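Long-range contacts in ATPase BagA (Mycobacterium tuberculosis H37Rv, PDB 6BS3), which hydrolyses ATP as one subunit of the heterodimeric BagAB complex, an activity required for resistance to nitric oxide and to elevated glycerol: residues A[34-45]-A[158-166]; A[200-211]-A[230-241]. All coordinates share one frame; numbering follows the deposited sequence.

In the fold
Both contacts are built on the central, mainly parallel sheet of a P-loop NTPase, their centres about 11 Å apart. Interaction 1 lays helix 34-46 against strand 158-162; interaction 2, later along the chain, pairs strands 204-210 and 234-242. Strand 23-28 stands between strands 158-162 and 204-210 in the sheet, and helix 34-46 packs on the same sheet near both contacts: CD1 of Ile37 lies 3.6 Å from CG1 of Val209, and CD2 of Leu41 lies 4.0 Å from CD2 of His207. Both contacts reach one ADP, so the start of helix 34-46 grips the phosphates and the magnesium ion while the end of strand 234-242 borders the adenine.

Interaction 1: residues A[34-45]-A[158-166]; sequences KSTIAAALALTL and AIVVDAPPT. With MG (magnesium ion), chain D; ADP (adenosine-5'-diphosphate), chain C.
Ser35 and Asp162 meet at the magnesium site where helix 34-46, which follows the P-loop (Walker A), packs on strand 158-162, the two running nearly antiparallel (172°). Ser35 OG binds the magnesium ion at 2.3 Å and donates to Asp162 OD2 at 2.7 Å, meeting that oxygen on its syn side, 25° out of the carboxylate plane. Asp162 reaches it with CG anti to its backbone N (171°). It does not touch the metal directly: its OD1 accepts from a metal-bound water, a second-shell role, while another water bridges OD2 to Ser35 O. ADP O1B and four waters complete six ligands.

Farther along the helix, Ala38 and Ala42 let strand 158-162 approach closely, with Leu41 and Leu45 beside them. The branches of Val160 divide the work: CG1 lies 3.5 Å from Ala38 O and also touches Ala38 CB and Leu41 CD2, whereas CG2 meets Ala42 and Leu45 CD1. Leu45 CD1 then reaches on to Ala158 CB.

Lys34 runs its methylenes past the Ala163 carbonyl and along Pro165. Bends at chi3 and chi4 turn its ammonium back to the nucleotide, and Gly28 O is a further partner. Two Lys34 donors thus grip one phosphate oxygen, ADP O3B: the backbone N at 2.9 Å and NZ at 2.8 Å.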
loop_
_atom_site.group_PDB
_atom_site.type_symbol
_atom_site.label_atom_id
_atom_site.label_comp_id
_atom_site.label_asym_id
_atom_site.label_seq_id
_atom_site.Cartn_x
_atom_site.Cartn_y
_atom_site.Cartn_z
ATOM N N LYS A 34 9.478 0.031 3.352
ATOM C CA LYS A 34 9.852 0.890 4.494
ATOM C C LYS A 34 10.255 0.090 5.734
ATOM O O LYS A 34 11.320 0.351 6.296
ATOM C CB LYS A 34 8.695 1.821 4.905
ATOM C CG LYS A 34 8.364 2.954 3.949
ATOM C CD LYS A 34 7.199 3.801 4.510
ATOM C CE LYS A 34 5.884 3.048 4.600
ATOM N NZ LYS A 34 5.463 2.489 3.284
ATOM N N SER A 35 9.394 -0.857 6.175
ATOM C CA SER A 35 9.635 -1.686 7.358
ATOM C C SER A 35 10.877 -2.537 7.242
ATOM O O SER A 35 11.674 -2.554 8.170
ATOM C CB SER A 35 8.420 -2.555 7.689
ATOM O OG SER A 35 7.281 -1.767 7.997
ATOM N N THR A 36 11.025 -3.258 6.125
ATOM C CA THR A 36 12.184 -4.110 5.814
ATOM C C THR A 36 13.496 -3.300 5.805
ATOM O O THR A 36 14.477 -3.720 6.417
ATOM C CB THR A 36 11.986 -4.793 4.441
ATOM O OG1 THR A 36 10.736 -5.461 4.425
ATOM C CG2 THR A 36 13.073 -5.788 4.119
ATOM N N ILE A 37 13.509 -2.178 5.062
ATOM C CA ILE A 37 14.667 -1.300 4.871
ATOM C C ILE A 37 15.016 -0.508 6.153
ATOM O O ILE A 37 16.192 -0.282 6.406
ATOM C CB ILE A 37 14.460 -0.400 3.623
ATOM C CG1 ILE A 37 14.306 -1.290 2.362
ATOM C CG2 ILE A 37 15.579 0.655 3.461
ATOM C CD1 ILE A 37 14.091 -0.568 1.091
ATOM N N ALA A 38 14.007 -0.131 6.976
ATOM C CA ALA A 38 14.251 0.587 8.229
ATOM C C ALA A 38 14.970 -0.389 9.186
ATOM O O ALA A 38 15.978 -0.011 9.788
ATOM C CB ALA A 38 12.945 1.106 8.816
ATOM N N ALA A 39 14.531 -1.665 9.232
ATOM C CA ALA A 39 15.202 -2.705 10.031
ATOM C C ALA A 39 16.635 -2.998 9.498
ATOM O O ALA A 39 17.565 -3.122 10.297
ATOM C CB ALA A 39 14.383 -3.979 10.033
ATOM N N ALA A 40 16.814 -3.081 8.166
ATOM C CA ALA A 40 18.139 -3.313 7.560
ATOM C C ALA A 40 19.075 -2.108 7.808
ATOM O O ALA A 40 20.258 -2.307 8.043
ATOM C CB ALA A 40 18.004 -3.592 6.065
ATOM N N LEU A 41 18.524 -0.863 7.778
ATOM C CA LEU A 41 19.256 0.361 8.059
ATOM C C LEU A 41 19.716 0.371 9.528
ATOM O O LEU A 41 20.875 0.685 9.802
ATOM C CB LEU A 41 18.426 1.628 7.700
ATOM C CG LEU A 41 19.083 3.001 8.054
ATOM C CD1 LEU A 41 20.469 3.138 7.430
ATOM C CD2 LEU A 41 18.171 4.175 7.703
ATOM N N ALA A 42 18.818 -0.000 10.452
ATOM C CA ALA A 42 19.081 -0.085 11.900
ATOM C C ALA A 42 20.228 -1.047 12.167
ATOM O O ALA A 42 21.121 -0.706 12.939
ATOM C CB ALA A 42 17.821 -0.523 12.657
ATOM N N LEU A 43 20.228 -2.227 11.489
ATOM C CA LEU A 43 21.285 -3.245 11.585
ATOM C C LEU A 43 22.603 -2.688 11.104
ATOM O O LEU A 43 23.627 -2.938 11.736
ATOM C CB LEU A 43 20.945 -4.546 10.805
ATOM C CG LEU A 43 19.833 -5.448 11.396
ATOM C CD1 LEU A 43 19.352 -6.486 10.366
ATOM C CD2 LEU A 43 20.305 -6.161 12.686
ATOM N N THR A 44 22.577 -1.915 10.002
ATOM C CA THR A 44 23.775 -1.320 9.399
ATOM C C THR A 44 24.416 -0.294 10.346
ATOM O O THR A 44 25.621 -0.302 10.506
ATOM C CB THR A 44 23.462 -0.701 8.010
ATOM O OG1 THR A 44 22.788 -1.654 7.194
ATOM C CG2 THR A 44 24.704 -0.247 7.297
ATOM N N LEU A 45 23.603 0.571 10.960
ATOM C CA LEU A 45 24.068 1.622 11.848
ATOM C C LEU A 45 24.500 1.107 13.209
ATOM O O LEU A 45 25.302 1.772 13.857
ATOM C CB LEU A 45 23.011 2.742 11.964
ATOM C CG LEU A 45 22.646 3.479 10.640
ATOM C CD1 LEU A 45 21.569 4.474 10.872
ATOM C CD2 LEU A 45 23.881 4.169 10.006
ATOM N N ALA A 158 21.908 6.085 17.185
ATOM C CA ALA A 158 20.969 6.507 16.140
ATOM C C ALA A 158 19.584 5.966 16.434
ATOM O O ALA A 158 19.432 4.977 17.153
ATOM C CB ALA A 158 21.431 6.026 14.755
ATOM N N ILE A 159 18.577 6.629 15.868
ATOM C CA ILE A 159 17.164 6.257 15.927
ATOM C C ILE A 159 16.706 6.105 14.479
ATOM O O ILE A 159 16.912 7.006 13.659
ATOM C CB ILE A 159 16.287 7.319 16.672
ATOM C CG1 ILE A 159 16.887 7.737 18.061
ATOM C CG2 ILE A 159 14.809 6.880 16.779
ATOM C CD1 ILE A 159 16.943 6.748 19.133
ATOM N N VAL A 160 16.100 4.963 14.165
ATOM C CA VAL A 160 15.565 4.707 12.828
ATOM C C VAL A 160 14.052 4.569 12.970
ATOM O O VAL A 160 13.568 3.743 13.743
ATOM C CB VAL A 160 16.231 3.511 12.077
ATOM C CG1 VAL A 160 15.654 3.365 10.662
ATOM C CG2 VAL A 160 17.768 3.664 12.031
ATOM N N VAL A 161 13.317 5.442 12.290
ATOM C CA VAL A 161 11.868 5.413 12.333
ATOM C C VAL A 161 11.327 4.811 11.035
ATOM O O VAL A 161 11.660 5.284 9.938
ATOM C CB VAL A 161 11.239 6.803 12.678
ATOM C CG1 VAL A 161 9.719 6.724 12.796
ATOM C CG2 VAL A 161 11.836 7.370 13.963
ATOM N N ASP A 162 10.530 3.717 11.177
ATOM C CA ASP A 162 9.737 3.091 10.126
ATOM C C ASP A 162 8.526 4.061 10.165
ATOM O O ASP A 162 7.651 3.969 11.026
ATOM C CB ASP A 162 9.393 1.652 10.524
ATOM C CG ASP A 162 8.399 0.878 9.674
ATOM O OD1 ASP A 162 7.942 1.413 8.644
ATOM O OD2 ASP A 162 8.065 -0.251 10.053
ATOM N N ALA A 163 8.604 5.099 9.329
ATOM C CA ALA A 163 7.697 6.247 9.325
ATOM C C ALA A 163 6.384 6.063 8.529
ATOM O O ALA A 163 6.296 5.150 7.709
ATOM C CB ALA A 163 8.467 7.472 8.815
ATOM N N PRO A 164 5.377 6.958 8.694
ATOM C CA PRO A 164 4.187 6.885 7.842
ATOM C C PRO A 164 4.536 6.980 6.324
ATOM O O PRO A 164 5.636 7.430 5.959
ATOM C CB PRO A 164 3.358 8.089 8.324
ATOM C CG PRO A 164 3.799 8.331 9.706
ATOM C CD PRO A 164 5.277 8.119 9.604
ATOM N N PRO A 165 3.634 6.537 5.411
ATOM C CA PRO A 165 3.976 6.562 3.976
ATOM C C PRO A 165 4.135 7.958 3.355
ATOM O O PRO A 165 3.877 8.969 4.007
ATOM C CB PRO A 165 2.823 5.757 3.334
ATOM C CG PRO A 165 1.684 5.942 4.254
ATOM C CD PRO A 165 2.295 5.944 5.628
ATOM N N THR A 166 4.532 8.003 2.069
ATOM C CA THR A 166 4.776 9.249 1.308
ATOM C C THR A 166 3.588 10.228 1.279
ATOM O O THR A 166 3.815 11.445 1.261
ATOM C CB THR A 166 5.281 8.966 -0.123
ATOM O OG1 THR A 166 4.324 8.181 -0.823
ATOM C CG2 THR A 166 6.618 8.237 -0.135
HETATM MG MG MG D . 5.286 -1.434 6.933
HETATM P PB ADP C . 6.162 -1.194 3.538
HETATM O O1B ADP C . 6.468 -1.133 5.050
HETATM O O2B ADP C . 4.652 -1.456 3.333
HETATM O O3B ADP C . 6.634 0.008 2.765
HETATM P PA ADP C . 7.402 -3.893 3.554
HETATM O O1A ADP C . 6.331 -4.512 4.468
HETATM O O2A ADP C . 8.695 -3.728 4.257
HETATM O O3A ADP C . 6.880 -2.501 2.984
HETATM O "O5'" ADP C . 7.503 -4.652 2.165
HETATM C "C5'" ADP C . 6.405 -5.040 1.308
HETATM C "C4'" ADP C . 6.611 -6.486 0.919
HETATM O "O4'" ADP C . 7.796 -6.597 0.105
HETATM C "C3'" ADP C . 6.801 -7.477 2.069
HETATM O "O3'" ADP C . 6.167 -8.707 1.752
HETATM C "C2'" ADP C . 8.327 -7.617 2.157
HETATM O "O2'" ADP C . 8.765 -8.834 2.752
HETATM C "C1'" ADP C . 8.718 -7.502 0.685
HETATM N N9 ADP C . 10.071 -7.006 0.435
HETATM C C8 ADP C . 10.621 -5.828 0.872
HETATM N N7 ADP C . 11.835 -5.606 0.428
HETATM C C5 ADP C . 12.108 -6.721 -0.353
HETATM C C6 ADP C . 13.227 -7.086 -1.136
HETATM N N6 ADP C . 14.343 -6.361 -1.226
HETATM N N1 ADP C . 13.155 -8.244 -1.836
HETATM C C2 ADP C . 12.046 -8.987 -1.744
HETATM N N3 ADP C . 10.943 -8.756 -1.024
HETATM C C4 ADP C . 11.030 -7.592 -0.356
HETATM O O HOH W 1 10.553 -1.593 10.837
HETATM O O HOH W 2 5.622 0.427 7.476
HETATM O O HOH W 3 4.263 -1.682 8.763
HETATM O O HOH W 4 3.473 -0.754 5.547
HETATM O O HOH W 5 5.370 -3.520 6.763
#

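Interaction 2: residues A[200-211]-A[230-241]; sequences HSNQTAIHLVTL and MELPIGSVIVNR. With ADP (adenosine-5'-diphosphate), chain C.
His200 NE2 donates to Met230 O at 2.8 Å, with the acceptor in the plane of the imidazole but the N-H bent (136°); ND1 of the same ring is satisfied by Val196 O. Leu232 CD2 lies over one ring face, 3.8 Å from the centroid, a CH-pi contact. Nearby, Pro233 CG packs against the carbonyl oxygens of Ser201 and Thr204.

Beyond this end, strands 204-210 and 234-240 pair in parallel. Ile206 N donates to Pro233 O and its carbonyl accepts from Gly235 N. The register then slips by one residue, a beta bulge between Ile206 and Leu208. There the Ser236 amide finds a side-chain acceptor, His207 ND1, at 3.0 Å and 15° out of the ring plane, while His207 NE2 pairs with His24 ND1; both ring nitrogens are therefore engaged. Gly235 CA lies 3.7 Å from His207 ND1, leaving the ring close against the backbone. Past the bulge, regular bonding resumes: Leu208 N to Ser236 O, Ile238 N to Leu208 O, Thr210 N to Ile238 O, and Asn240 N to Thr210 O.

Asn240 carries the pairing into the nucleotide pocket. Its CG is anti to the backbone N (-160°), which places OD1 to take a weak bond from ADP N6 at 3.0 Å, while ND2 is hydrogen-bonded to Thr32 O. Arg241 CG packs 3.6 Å from ADP C6.

The pair forms a beta-alpha-beta crossover whose helix 214-229 packs on Thr210 and Ile234, while Val209 and Ile238 face helix 34-46; strand 23-28 hydrogen-bonds strand 204-210 along its other edge.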
loop_
_atom_site.group_PDB
_atom_site.type_symbol
_atom_site.label_atom_id
_atom_site.label_comp_id
_atom_site.label_asym_id
_atom_site.label_seq_id
_atom_site.Cartn_x
_atom_site.Cartn_y
_atom_site.Cartn_z
ATOM N N HIS A 200 14.259 19.988 11.667
ATOM C CA HIS A 200 14.858 20.894 10.679
ATOM C C HIS A 200 16.416 20.927 10.701
ATOM O O HIS A 200 17.018 21.459 9.771
ATOM C CB HIS A 200 14.249 22.311 10.819
ATOM C CG HIS A 200 12.840 22.341 10.321
ATOM N ND1 HIS A 200 11.785 21.876 11.104
ATOM C CD2 HIS A 200 12.359 22.673 9.101
ATOM C CE1 HIS A 200 10.706 21.956 10.344
ATOM N NE2 HIS A 200 10.998 22.429 9.132
ATOM N N SER A 201 17.057 20.285 11.693
ATOM C CA SER A 201 18.515 20.268 11.808
ATOM C C SER A 201 19.216 19.183 10.976
ATOM O O SER A 201 18.567 18.319 10.377
ATOM C CB SER A 201 18.935 20.163 13.272
ATOM O OG SER A 201 18.794 18.831 13.734
ATOM N N ASN A 202 20.569 19.234 10.995
ATOM C CA ASN A 202 21.511 18.297 10.384
ATOM C C ASN A 202 21.588 16.982 11.191
ATOM O O ASN A 202 22.331 16.080 10.814
ATOM C CB ASN A 202 22.911 18.954 10.216
ATOM C CG ASN A 202 23.689 19.310 11.484
ATOM O OD1 ASN A 202 23.401 18.878 12.614
ATOM N ND2 ASN A 202 24.735 20.104 11.313
ATOM N N GLN A 203 20.821 16.885 12.303
ATOM C CA GLN A 203 20.703 15.690 13.160
ATOM C C GLN A 203 19.615 14.760 12.612
ATOM O O GLN A 203 19.466 13.640 13.097
ATOM C CB GLN A 203 20.321 16.097 14.595
ATOM C CG GLN A 203 21.381 16.902 15.327
ATOM C CD GLN A 203 22.410 16.000 15.938
ATOM O OE1 GLN A 203 23.372 15.579 15.282
ATOM N NE2 GLN A 203 22.210 15.676 17.209
ATOM N N THR A 204 18.841 15.236 11.620
ATOM C CA THR A 204 17.734 14.502 11.002
ATOM C C THR A 204 17.966 14.323 9.496
ATOM O O THR A 204 18.645 15.141 8.867
ATOM C CB THR A 204 16.388 15.238 11.322
ATOM O OG1 THR A 204 16.282 15.444 12.728
ATOM C CG2 THR A 204 15.140 14.490 10.837
ATOM N N ALA A 205 17.389 13.246 8.927
ATOM C CA ALA A 205 17.371 12.937 7.488
ATOM C C ALA A 205 16.171 12.059 7.202
ATOM O O ALA A 205 15.909 11.113 7.939
ATOM C CB ALA A 205 18.653 12.228 7.045
ATOM N N ILE A 206 15.451 12.375 6.126
ATOM C CA ILE A 206 14.290 11.618 5.646
ATOM C C ILE A 206 14.727 10.846 4.390
ATOM O O ILE A 206 15.125 11.460 3.401
ATOM C CB ILE A 206 13.062 12.531 5.373
ATOM C CG1 ILE A 206 12.627 13.277 6.654
ATOM C CG2 ILE A 206 11.885 11.736 4.772
ATOM C CD1 ILE A 206 12.217 14.694 6.487
ATOM N N HIS A 207 14.667 9.506 4.462
ATOM C CA HIS A 207 14.988 8.586 3.376
ATOM C C HIS A 207 13.672 8.130 2.750
ATOM O O HIS A 207 12.679 7.930 3.448
ATOM C CB HIS A 207 15.830 7.380 3.866
ATOM C CG HIS A 207 17.014 7.780 4.685
ATOM N ND1 HIS A 207 18.081 8.472 4.125
ATOM C CD2 HIS A 207 17.232 7.635 6.013
ATOM C CE1 HIS A 207 18.910 8.714 5.127
ATOM N NE2 HIS A 207 18.449 8.213 6.278
ATOM N N LEU A 208 13.661 8.022 1.429
ATOM C CA LEU A 208 12.457 7.687 0.681
ATOM C C LEU A 208 12.659 6.426 -0.113
ATOM O O LEU A 208 13.431 6.385 -1.067
ATOM C CB LEU A 208 12.027 8.859 -0.225
ATOM C CG LEU A 208 11.774 10.182 0.491
ATOM C CD1 LEU A 208 13.005 11.090 0.438
ATOM C CD2 LEU A 208 10.539 10.856 -0.042
ATOM N N VAL A 209 11.979 5.383 0.320
ATOM C CA VAL A 209 11.988 4.089 -0.345
ATOM C C VAL A 209 11.043 4.168 -1.547
ATOM O O VAL A 209 9.943 4.691 -1.444
ATOM C CB VAL A 209 11.598 2.944 0.631
ATOM C CG1 VAL A 209 11.531 1.595 -0.088
ATOM C CG2 VAL A 209 12.579 2.879 1.794
ATOM N N THR A 210 11.495 3.643 -2.681
ATOM C CA THR A 210 10.713 3.566 -3.907
ATOM C C THR A 210 10.966 2.248 -4.628
ATOM O O THR A 210 11.987 1.596 -4.400
ATOM C CB THR A 210 10.962 4.817 -4.809
ATOM O OG1 THR A 210 9.953 4.853 -5.817
ATOM C CG2 THR A 210 12.358 4.834 -5.466
ATOM N N LEU A 211 10.026 1.874 -5.511
ATOM C CA LEU A 211 10.147 0.753 -6.443
ATOM C C LEU A 211 10.231 1.396 -7.828
ATOM O O LEU A 211 9.797 2.549 -8.001
ATOM C CB LEU A 211 8.950 -0.219 -6.358
ATOM C CG LEU A 211 8.745 -0.969 -5.017
ATOM C CD1 LEU A 211 7.414 -1.675 -4.997
ATOM C CD2 LEU A 211 9.869 -1.964 -4.724
ATOM N N MET A 230 9.002 22.696 3.209
ATOM C CA MET A 230 8.937 22.773 4.668
ATOM C C MET A 230 10.337 22.944 5.274
ATOM O O MET A 230 10.460 23.148 6.482
ATOM C CB MET A 230 8.286 21.509 5.227
ATOM C CG MET A 230 6.803 21.391 4.905
ATOM S SD MET A 230 6.113 19.809 5.465
ATOM C CE MET A 230 6.105 20.065 7.242
ATOM N N GLU A 231 11.385 22.875 4.421
ATOM C CA GLU A 231 12.799 22.961 4.773
ATOM C C GLU A 231 13.207 21.782 5.671
ATOM O O GLU A 231 14.025 21.916 6.580
ATOM C CB GLU A 231 13.170 24.348 5.337
ATOM C CG GLU A 231 13.530 25.335 4.235
ATOM C CD GLU A 231 12.963 26.739 4.330
ATOM O OE1 GLU A 231 12.516 27.261 3.283
ATOM O OE2 GLU A 231 12.973 27.321 5.440
ATOM N N LEU A 232 12.635 20.612 5.380
ATOM C CA LEU A 232 12.940 19.376 6.096
ATOM C C LEU A 232 14.091 18.630 5.379
ATOM O O LEU A 232 14.093 18.567 4.151
ATOM C CB LEU A 232 11.686 18.505 6.282
ATOM C CG LEU A 232 10.699 18.985 7.355
ATOM C CD1 LEU A 232 9.378 18.324 7.207
ATOM C CD2 LEU A 232 11.222 18.754 8.762
ATOM N N PRO A 233 15.109 18.132 6.117
ATOM C CA PRO A 233 16.264 17.498 5.459
ATOM C C PRO A 233 16.006 16.148 4.798
ATOM O O PRO A 233 15.577 15.199 5.446
ATOM C CB PRO A 233 17.297 17.392 6.583
ATOM C CG PRO A 233 16.501 17.329 7.810
ATOM C CD PRO A 233 15.290 18.173 7.580
ATOM N N ILE A 234 16.291 16.082 3.494
ATOM C CA ILE A 234 16.208 14.872 2.685
ATOM C C ILE A 234 17.553 14.140 2.827
ATOM O O ILE A 234 18.611 14.768 2.824
ATOM C CB ILE A 234 15.843 15.200 1.198
ATOM C CG1 ILE A 234 14.524 16.041 1.070
ATOM C CG2 ILE A 234 15.806 13.952 0.287
ATOM C CD1 ILE A 234 13.299 15.516 1.821
ATOM N N GLY A 235 17.482 12.829 2.996
ATOM C CA GLY A 235 18.648 11.970 3.110
ATOM C C GLY A 235 18.954 11.302 1.789
ATOM O O GLY A 235 19.637 11.881 0.953
ATOM N N SER A 236 18.421 10.104 1.572
ATOM C CA SER A 236 18.657 9.344 0.344
ATOM C C SER A 236 17.362 8.830 -0.272
ATOM O O SER A 236 16.375 8.617 0.431
ATOM C CB SER A 236 19.540 8.131 0.650
ATOM O OG SER A 236 20.902 8.452 0.888
ATOM N N VAL A 237 17.387 8.559 -1.576
ATOM C CA VAL A 237 16.297 7.846 -2.246
ATOM C C VAL A 237 16.813 6.386 -2.300
ATOM O O VAL A 237 17.932 6.156 -2.745
ATOM C CB VAL A 237 15.911 8.404 -3.643
ATOM C CG1 VAL A 237 14.997 7.429 -4.398
ATOM C CG2 VAL A 237 15.243 9.763 -3.519
ATOM N N ILE A 238 16.043 5.432 -1.763
ATOM C CA ILE A 238 16.428 4.029 -1.737
ATOM C C ILE A 238 15.569 3.263 -2.720
ATOM O O ILE A 238 14.368 3.091 -2.489
ATOM C CB ILE A 238 16.398 3.434 -0.297
ATOM C CG1 ILE A 238 17.211 4.310 0.689
ATOM C CG2 ILE A 238 16.859 1.955 -0.291
ATOM C CD1 ILE A 238 17.148 3.919 2.270
ATOM N N VAL A 239 16.181 2.828 -3.837
ATOM C CA VAL A 239 15.501 2.056 -4.879
ATOM C C VAL A 239 15.575 0.592 -4.497
ATOM O O VAL A 239 16.628 -0.027 -4.611
ATOM C CB VAL A 239 15.984 2.338 -6.338
ATOM C CG1 VAL A 239 15.221 1.467 -7.343
ATOM C CG2 VAL A 239 15.836 3.813 -6.705
ATOM N N ASN A 240 14.451 0.052 -4.011
ATOM C CA ASN A 240 14.320 -1.334 -3.586
ATOM C C ASN A 240 13.969 -2.272 -4.756
ATOM O O ASN A 240 13.504 -1.825 -5.816
ATOM C CB ASN A 240 13.241 -1.423 -2.489
ATOM C CG ASN A 240 13.300 -2.664 -1.629
ATOM O OD1 ASN A 240 14.339 -3.334 -1.511
ATOM N ND2 ASN A 240 12.176 -2.998 -1.000
ATOM N N ARG A 241 14.194 -3.583 -4.531
ATOM C CA ARG A 241 13.884 -4.725 -5.411
ATOM C C ARG A 241 14.344 -4.543 -6.854
ATOM O O ARG A 241 13.555 -4.688 -7.795
ATOM C CB ARG A 241 12.399 -5.125 -5.364
ATOM C CG ARG A 241 11.868 -5.328 -3.968
ATOM C CD ARG A 241 10.666 -6.237 -3.917
ATOM N NE ARG A 241 9.580 -5.776 -4.774
ATOM C CZ ARG A 241 8.436 -6.424 -4.944
ATOM N NH1 ARG A 241 8.202 -7.553 -4.283
ATOM N NH2 ARG A 241 7.512 -5.944 -5.766
HETATM P PB ADP C . 6.162 -1.194 3.538
HETATM O O1B ADP C . 6.468 -1.133 5.050
HETATM O O2B ADP C . 4.652 -1.456 3.333
HETATM O O3B ADP C . 6.634 0.008 2.765
HETATM P PA ADP C . 7.402 -3.893 3.554
HETATM O O1A ADP C . 6.331 -4.512 4.468
HETATM O O2A ADP C . 8.695 -3.728 4.257
HETATM O O3A ADP C . 6.880 -2.501 2.984
HETATM O "O5'" ADP C . 7.503 -4.652 2.165
HETATM C "C5'" ADP C . 6.405 -5.040 1.308
HETATM C "C4'" ADP C . 6.611 -6.486 0.919
HETATM O "O4'" ADP C . 7.796 -6.597 0.105
HETATM C "C3'" ADP C . 6.801 -7.477 2.069
HETATM O "O3'" ADP C . 6.167 -8.707 1.752
HETATM C "C2'" ADP C . 8.327 -7.617 2.157
HETATM O "O2'" ADP C . 8.765 -8.834 2.752
HETATM C "C1'" ADP C . 8.718 -7.502 0.685
HETATM N N9 ADP C . 10.071 -7.006 0.435
HETATM C C8 ADP C . 10.621 -5.828 0.872
HETATM N N7 ADP C . 11.835 -5.606 0.428
HETATM C C5 ADP C . 12.108 -6.721 -0.353
HETATM C C6 ADP C . 13.227 -7.086 -1.136
HETATM N N6 ADP C . 14.343 -6.361 -1.226
HETATM N N1 ADP C . 13.155 -8.244 -1.836
HETATM C C2 ADP C . 12.046 -8.987 -1.744
HETATM N N3 ADP C . 10.943 -8.756 -1.024
HETATM C C4 ADP C . 11.030 -7.592 -0.356
#